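Local coordinates for piwi domain-containing protein (Vanderwaltozyma polyspora, PDB 5THE) that probably binds guide and target RNA as an Argonaute, this chain being its C-terminal lobe with the Piwi domain, at residues D104-A107 with S108-Q112. Sequence-based numbering, arbitrary orientation.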
loop_
_atom_site.group_PDB
_atom_site.type_symbol
_atom_site.label_atom_id
_atom_site.label_comp_id
_atom_site.label_asym_id
_atom_site.label_seq_id
_atom_site.Cartn_x
_atom_site.Cartn_y
_atom_site.Cartn_z
ATOM N N ASP A 104 -14.099 24.829 -1.378
ATOM C CA ASP A 104 -14.760 25.017 -2.661
ATOM C C ASP A 104 -13.804 24.766 -3.815
ATOM O O ASP A 104 -14.174 24.142 -4.821
ATOM C CB ASP A 104 -15.340 26.425 -2.753
ATOM C CG ASP A 104 -16.204 26.606 -3.980
ATOM O OD1 ASP A 104 -17.367 26.161 -3.938
ATOM O OD2 ASP A 104 -15.721 27.173 -4.982
ATOM N N LYS A 105 -12.577 25.265 -3.702
ATOM C CA LYS A 105 -11.586 24.992 -4.731
ATOM C C LYS A 105 -11.281 23.498 -4.804
ATOM O O LYS A 105 -11.130 22.938 -5.896
ATOM C CB LYS A 105 -10.325 25.809 -4.451
ATOM C CG LYS A 105 -9.118 25.450 -5.300
ATOM C CD LYS A 105 -9.066 26.245 -6.579
ATOM C CE LYS A 105 -7.656 26.238 -7.156
ATOM N NZ LYS A 105 -7.009 24.899 -7.071
ATOM N N PHE A 106 -11.200 22.834 -3.647
ATOM C CA PHE A 106 -10.994 21.389 -3.628
ATOM C C PHE A 106 -12.084 20.662 -4.413
ATOM O O PHE A 106 -11.788 19.863 -5.312
ATOM C CB PHE A 106 -10.950 20.875 -2.185
ATOM C CG PHE A 106 -10.762 19.389 -2.092
ATOM C CD1 PHE A 106 -9.503 18.832 -2.215
ATOM C CD2 PHE A 106 -11.849 18.549 -1.907
ATOM C CE1 PHE A 106 -9.321 17.448 -2.139
ATOM C CE2 PHE A 106 -11.684 17.170 -1.835
ATOM C CZ PHE A 106 -10.417 16.619 -1.946
ATOM N N ALA A 107 -13.357 20.923 -4.081
ATOM C CA ALA A 107 -14.448 20.213 -4.739
ATOM C C ALA A 107 -14.388 20.392 -6.257
ATOM O O ALA A 107 -14.521 19.424 -7.014
ATOM C CB ALA A 107 -15.795 20.679 -4.189
ATOM N N SER A 108 -14.162 21.619 -6.724
ATOM C CA SER A 108 -14.174 21.824 -8.172
ATOM C C SER A 108 -12.914 21.259 -8.816
ATOM O O SER A 108 -12.973 20.717 -9.924
ATOM C CB SER A 108 -14.351 23.304 -8.507
ATOM O OG SER A 108 -13.284 24.069 -7.995
ATOM N N ASP A 109 -11.767 21.358 -8.134
ATOM C CA ASP A 109 -10.548 20.719 -8.630
ATOM C C ASP A 109 -10.763 19.228 -8.885
ATOM O O ASP A 109 -10.425 18.711 -9.956
ATOM C CB ASP A 109 -9.401 20.908 -7.635
ATOM C CG ASP A 109 -8.674 22.233 -7.807
ATOM O OD1 ASP A 109 -8.963 22.958 -8.778
ATOM O OD2 ASP A 109 -7.787 22.538 -6.971
ATOM N N VAL A 110 -11.325 18.520 -7.910
ATOM C CA VAL A 110 -11.347 17.063 -7.982
ATOM C C VAL A 110 -12.531 16.564 -8.795
ATOM O O VAL A 110 -12.516 15.408 -9.241
ATOM C CB VAL A 110 -11.326 16.416 -6.579
ATOM C CG1 VAL A 110 -10.154 16.967 -5.764
ATOM C CG2 VAL A 110 -12.635 16.621 -5.833
ATOM N N LYS A 111 -13.534 17.414 -9.030
ATOM C CA LYS A 111 -14.590 17.068 -9.972
ATOM C C LYS A 111 -14.007 16.671 -11.319
ATOM O O LYS A 111 -14.487 15.727 -11.954
ATOM C CB LYS A 111 -15.565 18.238 -10.131
ATOM C CG LYS A 111 -16.907 17.815 -10.728
ATOM C CD LYS A 111 -17.857 18.989 -10.956
ATOM C CE LYS A 111 -19.244 18.484 -11.351
ATOM N NZ LYS A 111 -19.741 17.437 -10.399
ATOM N N GLN A 112 -12.940 17.358 -11.743
ATOM C CA GLN A 112 -12.287 17.088 -13.024
ATOM C C GLN A 112 -11.762 15.661 -13.120
ATOM O O GLN A 112 -11.565 15.143 -14.228
ATOM C CB GLN A 112 -11.130 18.069 -13.236
ATOM C CG GLN A 112 -11.505 19.552 -13.179
ATOM C CD GLN A 112 -12.332 20.009 -14.377
ATOM O OE1 GLN A 112 -13.469 19.571 -14.570
ATOM N NE2 GLN A 112 -11.759 20.896 -15.189
#
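K105 and D109, F106 and V110 meet one turn apart on helix 95-111, where four successive i to i+4 backbone bonds form, from S108 N to D104 O on to K111 N to A107 O. The D109 N to K105 O bond measures 2.8 Å. K105 and D109 form a salt bridge. NZ of K105 lies 2.5 Å from OD2 of D109, so short that the exact value is doubtful, while OD1 of D109 is 3.2 Å from the same nitrogen. The lysine chain starts with CG anti to the backbone N (chi1 170°), then bends at chi2 and chi4. These bends curl the ammonium group round to the carboxylate. CG of K105 lies 3.6 Å from OD2 of D109, and CD and CE of K105 run alongside the same oxygen. Both charged groups have second partners: NZ donates to the carbonyl oxygen of N226, and OD2 accepts from ND2 of N231. An alanine in place of K105 would probably leave the D109 carboxylate without its charged mate, though still held by N231, and the N226 carbonyl without this donor.

The helix follows strand 77-85 and leads to strand 117-118, a beta-alpha-beta crossover of the parallel, Rossmann-like sheet, consistent with the MID domain of an Argonaute. Its buried side packs on helix 228-241. There F106 and V110 make a CH-pi contact. CG1 of V110 sits over one ring face, 3.9 Å from the F106 ring centroid and 18° off the normal. Its closest ring atoms are CE1 and CZ of F106, both at 3.8 Å. F106 also touches M238, and V110 touches V235; both side chains reach F117. On the exposed side, NZ of K111 forms a salt bridge with D116.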